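Local atomic coordinates of ribulose bisphosphate carboxylase (Pyrococcus horikoshii, PDB entry 2CWX), a protein that probably catalyses the magnesium-dependent carboxylation of ribulose 1,5-bisphosphate to two molecules of 3-phosphoglycerate, as part of an archaeal AMP degradation pathway. Residues A277-H282 with Q309-T314; L185-N190 with K221-N226. All blocks are in the same frame, centred on the assembly; numbering follows the deposited sequence.

Contact 1 (A277-H282 with Q309-T314); sequences AHRAMH and QIHTGT
His-311 and Arg-279 bury the most surface, where two neighbouring parallel strands run out into loops. The extended chain of Arg-279 crosses the base of His-311, its CD 3.3 Å from the carbonyl O of His-311 and its CG against CB. CG of Arg-279 stands between the backbone N and carbonyl carbon (chi1 67°), which sends the guanidinium along the backbone of His-311 to Gly-313; one flat face lies over those peptides, and NE2 of His-282 lies over the rim of the opposite face. Towards its tip the His-311 ring turns an edge to the face of His-278, roughly T-shaped with planes 72° apart, though the rings are modelled too close for the exact spacing to be trusted. ND1 of His-278 accepts the backbone N of Ala-280 in the ring plane at 3.1 Å, a bond that restrains the ring's rotation. With an alanine in place of His-278, the edge of His-311 would probably lose the face it points at, and the N-H of Ala-280 its acceptor. Earlier along both strands, Ala-277 N donates to Gln-309 O at 2.9 Å. Predicted proton acceptor His-278 and predicted substrate ligands Arg-279 and His-311 thus gather at C-terminal strand ends, the usual active-site position in a TIM barrel.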
ATOM      1  N   ALA A 277     -15.582  13.885  26.434  1.00 21.68           N
ATOM      2  CA  ALA A 277     -14.944  15.168  26.249  1.00 22.80           C
ATOM      3  C   ALA A 277     -14.682  15.809  27.618  1.00 24.24           C
ATOM      4  O   ALA A 277     -15.610  16.033  28.403  1.00 24.03           O
ATOM      5  CB  ALA A 277     -15.799  16.058  25.417  1.00 22.13           C
ATOM      6  N   HIS A 278     -13.413  16.039  27.901  1.00 25.83           N
ATOM      7  CA  HIS A 278     -12.988  16.861  29.010  1.00 28.52           C
ATOM      8  C   HIS A 278     -12.882  18.302  28.515  1.00 29.53           C
ATOM      9  O   HIS A 278     -12.420  18.560  27.408  1.00 28.11           O
ATOM     10  CB  HIS A 278     -11.603  16.450  29.468  1.00 29.64           C
ATOM     11  CG  HIS A 278     -11.307  16.831  30.882  1.00 33.93           C
ATOM     12  ND1 HIS A 278     -11.105  18.133  31.274  1.00 37.06           N
ATOM     13  CD2 HIS A 278     -11.129  16.064  31.994  1.00 37.85           C
ATOM     14  CE1 HIS A 278     -10.856  18.165  32.577  1.00 39.73           C
ATOM     15  NE2 HIS A 278     -10.864  16.920  33.036  1.00 39.83           N
ATOM     16  N   ARG A 279     -13.293  19.232  29.340  1.00 30.68           N
ATOM     17  CA  ARG A 279     -13.405  20.591  28.872  1.00 33.77           C
ATOM     18  C   ARG A 279     -12.315  21.505  29.454  1.00 35.07           C
ATOM     19  O   ARG A 279     -12.475  22.718  29.430  1.00 35.09           O
ATOM     20  CB  ARG A 279     -14.799  21.121  29.201  1.00 34.49           C
ATOM     21  CG  ARG A 279     -15.065  21.272  30.694  1.00 36.07           C
ATOM     22  CD  ARG A 279     -16.419  21.988  30.989  1.00 38.98           C
ATOM     23  NE  ARG A 279     -16.607  22.159  32.426  1.00 40.09           N
ATOM     24  CZ  ARG A 279     -17.567  22.884  32.982  1.00 42.37           C
ATOM     25  NH1 ARG A 279     -18.458  23.498  32.223  1.00 44.89           N
ATOM     26  NH2 ARG A 279     -17.630  22.999  34.306  1.00 43.03           N
ATOM     27  N   ALA A 280     -11.196  20.940  29.898  1.00 36.20           N
ATOM     28  CA  ALA A 280     -10.085  21.743  30.449  1.00 37.58           C
ATOM     29  C   ALA A 280      -9.689  22.931  29.543  1.00 38.13           C
ATOM     30  O   ALA A 280      -9.581  22.772  28.315  1.00 39.08           O
ATOM     31  CB  ALA A 280      -8.827  20.814  30.751  1.00 38.39           C
ATOM     32  N   MET A 281      -9.490  24.102  30.162  1.00 38.25           N
ATOM     33  CA  MET A 281      -9.188  25.387  29.510  1.00 38.45           C
ATOM     34  C   MET A 281     -10.451  26.175  29.125  1.00 38.08           C
ATOM     35  O   MET A 281     -10.354  27.381  28.847  1.00 37.63           O
ATOM     36  CB  MET A 281      -8.258  25.239  28.295  1.00 39.32           C
ATOM     37  CG  MET A 281      -7.525  26.523  27.830  1.00 41.30           C
ATOM     38  SD  MET A 281      -6.339  26.191  26.384  1.00 44.67           S
ATOM     39  CE  MET A 281      -7.442  26.011  25.186  1.00 42.61           C
ATOM     40  N   HIS A 282     -11.624  25.518  29.143  1.00 36.97           N
ATOM     41  CA  HIS A 282     -12.893  26.176  28.762  1.00 37.35           C
ATOM     42  C   HIS A 282     -13.091  27.506  29.501  1.00 36.91           C
ATOM     43  O   HIS A 282     -13.538  28.486  28.898  1.00 35.51           O
ATOM     44  CB  HIS A 282     -14.143  25.273  28.996  1.00 37.15           C
ATOM     45  CG  HIS A 282     -14.558  25.166  30.438  1.00 38.56           C
ATOM     46  ND1 HIS A 282     -15.547  25.961  30.988  1.00 39.34           N
ATOM     47  CD2 HIS A 282     -14.094  24.392  31.450  1.00 36.18           C
ATOM     48  CE1 HIS A 282     -15.679  25.662  32.275  1.00 39.90           C
ATOM     49  NE2 HIS A 282     -14.814  24.710  32.576  1.00 37.16           N
ATOM     50  N   GLN A 309     -20.240  12.100  26.008  1.00 21.44           N
ATOM     51  CA  GLN A 309     -20.378  12.599  27.379  1.00 22.37           C
ATOM     52  C   GLN A 309     -19.525  13.852  27.442  1.00 22.30           C
ATOM     53  O   GLN A 309     -18.478  13.907  26.794  1.00 23.51           O
ATOM     54  CB  GLN A 309     -19.843  11.618  28.452  1.00 22.09           C
ATOM     55  CG  GLN A 309     -19.810  10.253  28.039  1.00 25.74           C
ATOM     56  CD  GLN A 309     -19.431   9.241  29.077  1.00 20.92           C
ATOM     57  OE1 GLN A 309     -18.418   9.376  29.793  1.00 26.23           O
ATOM     58  NE2 GLN A 309     -20.140   8.138  29.059  1.00 22.36           N
ATOM     59  N   ILE A 310     -19.931  14.828  28.213  1.00 22.52           N
ATOM     60  CA  ILE A 310     -19.140  16.020  28.426  1.00 24.10           C
ATOM     61  C   ILE A 310     -19.304  16.557  29.840  1.00 25.85           C
ATOM     62  O   ILE A 310     -20.398  16.527  30.371  1.00 24.52           O
ATOM     63  CB  ILE A 310     -19.501  17.114  27.383  1.00 23.70           C
ATOM     64  CG1 ILE A 310     -18.507  18.259  27.431  1.00 22.21           C
ATOM     65  CG2 ILE A 310     -20.898  17.641  27.575  1.00 23.07           C
ATOM     66  CD1 ILE A 310     -18.618  19.206  26.203  1.00 22.93           C
ATOM     67  N   HIS A 311     -18.221  17.082  30.416  1.00 29.32           N
ATOM     68  CA  HIS A 311     -18.274  17.764  31.725  1.00 33.36           C
ATOM     69  C   HIS A 311     -19.119  19.057  31.651  1.00 34.80           C
ATOM     70  O   HIS A 311     -18.920  19.862  30.742  1.00 33.10           O
ATOM     71  CB  HIS A 311     -16.868  18.172  32.217  1.00 35.16           C
ATOM     72  CG  HIS A 311     -15.900  17.048  32.410  1.00 41.59           C
ATOM     73  ND1 HIS A 311     -14.538  17.267  32.552  1.00 49.00           N
ATOM     74  CD2 HIS A 311     -16.072  15.704  32.502  1.00 46.75           C
ATOM     75  CE1 HIS A 311     -13.926  16.097  32.697  1.00 47.66           C
ATOM     76  NE2 HIS A 311     -14.830  15.138  32.683  1.00 43.88           N
ATOM     77  N   THR A 312     -20.080  19.229  32.566  1.00 36.92           N
ATOM     78  CA  THR A 312     -20.839  20.478  32.684  1.00 40.22           C
ATOM     79  C   THR A 312     -20.782  21.173  34.063  1.00 43.63           C
ATOM     80  O   THR A 312     -21.022  22.375  34.147  1.00 44.22           O
ATOM     81  CB  THR A 312     -22.341  20.271  32.346  1.00 39.94           C
ATOM     82  OG1 THR A 312     -22.952  19.411  33.311  1.00 38.31           O
ATOM     83  CG2 THR A 312     -22.535  19.549  31.017  1.00 40.85           C
ATOM     84  N   GLY A 313     -20.548  20.427  35.131  1.00 47.64           N
ATOM     85  CA  GLY A 313     -20.710  20.971  36.487  1.00 51.29           C
ATOM     86  C   GLY A 313     -21.845  20.392  37.350  1.00 54.06           C
ATOM     87  O   GLY A 313     -22.752  19.698  36.855  1.00 54.07           O
ATOM     88  N   THR A 314     -21.782  20.730  38.653  1.00 57.56           N
ATOM     89  CA  THR A 314     -22.609  20.141  39.718  1.00 59.83           C
ATOM     90  C   THR A 314     -23.106  21.123  40.754  1.00 61.98           C
ATOM     91  O   THR A 314     -22.600  22.252  40.836  1.00 62.37           O
ATOM     92  CB  THR A 314     -21.762  19.207  40.516  1.00 60.19           C
ATOM     93  OG1 THR A 314     -20.562  19.886  40.909  1.00 60.54           O
ATOM     94  CG2 THR A 314     -21.294  18.085  39.669  1.00 61.55           C
TER

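Contact 2 (L185-N190 with K221-N226); sequences LKDDEN and KEYLIN
Asp-187 grips segment 221-226 with both carboxylate oxygens. Its CG lies anti to the carbonyl carbon, beside the backbone N (chi1 -80°), which swings the carboxylate across to Tyr-223. OD1 accepts the Tyr-223 hydroxyl on its syn side, OH to OD1 2.6 Å, with carboxylate and ring nearly perpendicular at 87°. OD2 takes the backbone N of Asn-226 on its anti side at 2.9 Å, almost straight along the N-H. Arg-202 forms a salt bridge to OD2 and also bonds the Tyr-223 hydroxyl, while Tyr-170 bonds OD1; this buried carboxylate is therefore well satisfied and is likely to stay ionised.

Leu-185 and Tyr-223 lie side by side, pointing the same way, and CD2 of Leu-185 sits over one ring face, 3.7 Å from the centroid. CB of Ile-225 covers the opposite face, so the phenol is sandwiched between aliphatic groups while its hydroxyl is held at the edge. Lys-186 and Leu-224 share the other side of the sheet. The lysine runs extended through CD past CD1 of Leu-224 at 4.0 Å, then bends at its last torsion (chi4 -51°), so that NZ donates a hydrogen bond to the carbonyl O of Asp-187 (3.2 Å).

Backbone bonds run both ways between the strands: Leu-185 N to Glu-222 O, Leu-224 N to Leu-185 O (2.7 Å) and Asp-187 N to Leu-224 O. Beyond them, Asp-188 OD1 accepts the backbone N of Asn-190 in an Asx turn. Together these segments pair the two parallel strands of a beta-alpha-beta unit of the TIM barrel, whose first strand leads into the predicted magnesium site, made by Asp-188, Glu-189 and Lys-186, the last expected to bind through a carbamate on its amine, here modelled unmodified.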
ATOM      1  N   LEU A 185     -13.152   4.066  35.004  1.00 21.36           N
ATOM      2  CA  LEU A 185     -11.874   4.647  35.410  1.00 20.92           C
ATOM      3  C   LEU A 185     -11.614   5.829  34.480  1.00 20.59           C
ATOM      4  O   LEU A 185     -11.878   5.747  33.286  1.00 20.61           O
ATOM      5  CB  LEU A 185     -10.773   3.612  35.245  1.00 20.07           C
ATOM      6  CG  LEU A 185      -9.345   4.082  35.532  1.00 22.01           C
ATOM      7  CD1 LEU A 185      -9.139   4.334  37.013  1.00 23.79           C
ATOM      8  CD2 LEU A 185      -8.346   3.080  35.009  1.00 23.20           C
ATOM      9  N   LYS A 186     -11.129   6.932  35.024  1.00 20.47           N
ATOM     10  CA  LYS A 186     -10.894   8.130  34.245  1.00 20.84           C
ATOM     11  C   LYS A 186      -9.497   8.660  34.455  1.00 20.36           C
ATOM     12  O   LYS A 186      -9.075   8.866  35.554  1.00 20.11           O
ATOM     13  CB  LYS A 186     -11.943   9.215  34.544  1.00 21.95           C
ATOM     14  CG  LYS A 186     -11.756  10.512  33.710  1.00 23.76           C
ATOM     15  CD  LYS A 186     -12.923  11.491  33.911  1.00 28.20           C
ATOM     16  CE  LYS A 186     -12.583  12.876  33.308  1.00 30.62           C
ATOM     17  NZ  LYS A 186     -11.190  13.392  33.819  1.00 35.09           N
ATOM     18  N   ASP A 187      -8.769   8.860  33.363  1.00 20.77           N
ATOM     19  CA  ASP A 187      -7.493   9.521  33.430  1.00 20.71           C
ATOM     20  C   ASP A 187      -7.731  11.009  33.686  1.00 21.71           C
ATOM     21  O   ASP A 187      -8.674  11.587  33.173  1.00 19.96           O
ATOM     22  CB  ASP A 187      -6.789   9.415  32.086  1.00 21.53           C
ATOM     23  CG  ASP A 187      -6.108   8.095  31.852  1.00 19.93           C
ATOM     24  OD1 ASP A 187      -5.968   7.267  32.789  1.00 19.91           O
ATOM     25  OD2 ASP A 187      -5.656   7.833  30.697  1.00 19.94           O
ATOM     26  N   ASP A 188      -6.820  11.633  34.411  1.00 22.86           N
ATOM     27  CA  ASP A 188      -6.816  13.058  34.578  1.00 24.53           C
ATOM     28  C   ASP A 188      -6.519  13.701  33.231  1.00 24.27           C
ATOM     29  O   ASP A 188      -5.841  13.120  32.368  1.00 23.01           O
ATOM     30  CB  ASP A 188      -5.747  13.491  35.588  1.00 25.79           C
ATOM     31  CG  ASP A 188      -5.720  15.025  35.794  1.00 31.42           C
ATOM     32  OD1 ASP A 188      -4.728  15.721  35.361  1.00 35.70           O
ATOM     33  OD2 ASP A 188      -6.666  15.600  36.371  1.00 37.24           O
ATOM     34  N   GLU A 189      -6.989  14.914  33.053  1.00 24.03           N
ATOM     35  CA  GLU A 189      -6.735  15.647  31.802  1.00 25.19           C
ATOM     36  C   GLU A 189      -5.230  15.851  31.427  1.00 24.24           C
ATOM     37  O   GLU A 189      -4.881  15.906  30.268  1.00 24.56           O
ATOM     38  CB  GLU A 189      -7.486  16.982  31.781  1.00 26.68           C
ATOM     39  CG  GLU A 189      -7.029  17.985  32.814  1.00 33.11           C
ATOM     40  CD  GLU A 189      -7.616  17.706  34.189  1.00 42.39           C
ATOM     41  OE1 GLU A 189      -7.117  18.318  35.192  1.00 50.99           O
ATOM     42  OE2 GLU A 189      -8.565  16.858  34.289  1.00 45.31           O
ATOM     43  N   ASN A 190      -4.366  15.968  32.406  1.00 22.55           N
ATOM     44  CA  ASN A 190      -2.938  16.158  32.192  1.00 23.56           C
ATOM     45  C   ASN A 190      -2.204  14.827  31.977  1.00 22.35           C
ATOM     46  O   ASN A 190      -1.000  14.837  31.709  1.00 22.18           O
ATOM     47  CB  ASN A 190      -2.258  16.776  33.450  1.00 24.75           C
ATOM     48  CG  ASN A 190      -2.957  17.994  33.977  1.00 29.68           C
ATOM     49  OD1 ASN A 190      -3.793  18.583  33.296  1.00 39.24           O
ATOM     50  ND2 ASN A 190      -2.566  18.434  35.196  1.00 37.25           N
ATOM     51  N   LYS A 221     -17.125  -2.932  32.803  1.00 23.29           N
ATOM     52  CA  LYS A 221     -16.214  -1.879  33.264  1.00 22.58           C
ATOM     53  C   LYS A 221     -15.565  -1.237  32.059  1.00 22.72           C
ATOM     54  O   LYS A 221     -15.253  -1.922  31.082  1.00 23.48           O
ATOM     55  CB  LYS A 221     -15.155  -2.478  34.195  1.00 22.88           C
ATOM     56  CG  LYS A 221     -15.748  -3.309  35.344  1.00 21.37           C
ATOM     57  CD  LYS A 221     -16.524  -2.430  36.282  1.00 23.00           C
ATOM     58  CE  LYS A 221     -17.056  -3.170  37.517  1.00 22.41           C
ATOM     59  NZ  LYS A 221     -17.851  -2.139  38.257  1.00 23.66           N
ATOM     60  N   GLU A 222     -15.384   0.081  32.098  1.00 21.89           N
ATOM     61  CA  GLU A 222     -14.706   0.786  31.039  1.00 20.52           C
ATOM     62  C   GLU A 222     -13.714   1.834  31.590  1.00 19.68           C
ATOM     63  O   GLU A 222     -13.602   2.044  32.803  1.00 19.41           O
ATOM     64  CB  GLU A 222     -15.745   1.423  30.100  1.00 20.58           C
ATOM     65  CG  GLU A 222     -15.940   0.693  28.779  1.00 22.73           C
ATOM     66  CD  GLU A 222     -14.689   0.626  27.905  1.00 24.18           C
ATOM     67  OE1 GLU A 222     -13.790   1.487  28.085  1.00 23.29           O
ATOM     68  OE2 GLU A 222     -14.606  -0.278  27.025  1.00 22.34           O
ATOM     69  N   TYR A 223     -12.989   2.460  30.656  1.00 19.13           N
ATOM     70  CA  TYR A 223     -11.821   3.264  30.921  1.00 19.13           C
ATOM     71  C   TYR A 223     -11.879   4.471  30.015  1.00 19.16           C
ATOM     72  O   TYR A 223     -11.783   4.376  28.777  1.00 20.48           O
ATOM     73  CB  TYR A 223     -10.548   2.406  30.699  1.00 19.41           C
ATOM     74  CG  TYR A 223      -9.222   3.052  31.047  1.00 19.85           C
ATOM     75  CD1 TYR A 223      -9.157   4.286  31.703  1.00 20.49           C
ATOM     76  CD2 TYR A 223      -8.021   2.436  30.695  1.00 18.69           C
ATOM     77  CE1 TYR A 223      -7.927   4.896  31.952  1.00 18.87           C
ATOM     78  CE2 TYR A 223      -6.816   3.014  30.988  1.00 19.90           C
ATOM     79  CZ  TYR A 223      -6.763   4.245  31.591  1.00 20.22           C
ATOM     80  OH  TYR A 223      -5.562   4.853  31.859  1.00 17.41           O
ATOM     81  N   LEU A 224     -12.120   5.625  30.619  1.00 19.13           N
ATOM     82  CA  LEU A 224     -12.012   6.895  29.911  1.00 18.73           C
ATOM     83  C   LEU A 224     -10.541   7.246  29.806  1.00 19.53           C
ATOM     84  O   LEU A 224      -9.981   8.098  30.550  1.00 18.34           O
ATOM     85  CB  LEU A 224     -12.781   7.982  30.655  1.00 19.71           C
ATOM     86  CG  LEU A 224     -14.212   7.609  31.035  1.00 20.06           C
ATOM     87  CD1 LEU A 224     -14.804   8.748  31.744  1.00 20.84           C
ATOM     88  CD2 LEU A 224     -14.976   7.258  29.782  1.00 21.97           C
ATOM     89  N   ILE A 225      -9.898   6.573  28.860  1.00 20.00           N
ATOM     90  CA  ILE A 225      -8.440   6.702  28.674  1.00 20.08           C
ATOM     91  C   ILE A 225      -8.061   7.929  27.845  1.00 19.35           C
ATOM     92  O   ILE A 225      -8.602   8.184  26.747  1.00 19.96           O
ATOM     93  CB  ILE A 225      -7.856   5.376  28.097  1.00 19.20           C
ATOM     94  CG1 ILE A 225      -6.337   5.411  28.136  1.00 21.21           C
ATOM     95  CG2 ILE A 225      -8.397   5.083  26.700  1.00 18.41           C
ATOM     96  CD1 ILE A 225      -5.700   4.124  27.826  1.00 22.98           C
ATOM     97  N   ASN A 226      -7.100   8.690  28.346  1.00 18.83           N
ATOM     98  CA  ASN A 226      -6.727   9.989  27.777  1.00 18.72           C
ATOM     99  C   ASN A 226      -5.775   9.866  26.579  1.00 19.84           C
ATOM    100  O   ASN A 226      -4.555   9.657  26.753  1.00 19.35           O
ATOM    101  CB  ASN A 226      -6.094  10.858  28.852  1.00 18.57           C
ATOM    102  CG  ASN A 226      -5.982  12.348  28.467  1.00 19.82           C
ATOM    103  OD1 ASN A 226      -5.534  13.177  29.280  1.00 25.95           O
ATOM    104  ND2 ASN A 226      -6.298  12.677  27.255  1.00 16.25           N
TER

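Both contacts are buried and join adjacent parallel strands of the same eight-stranded barrel, contact 1 near the centre of the chain, the centre of contact 2 about 15 Å from that point. Contact 1 is carried by imidazoles and a guanidinium, with just two backbone bonds, one of them weak; contact 2 has a fuller backbone pairing and a carboxylate-phenol network. They meet across the barrel mouth, where His-278 NE2 lies 2.6 Å from Glu-189 OE2 and His-311 NE2 3.2 Å from Lys-186 CE, bringing predicted substrate and magnesium ligands into one pocket. A second subunit borders both, its Asn-108 packing on His-278 and lying close to Glu-189.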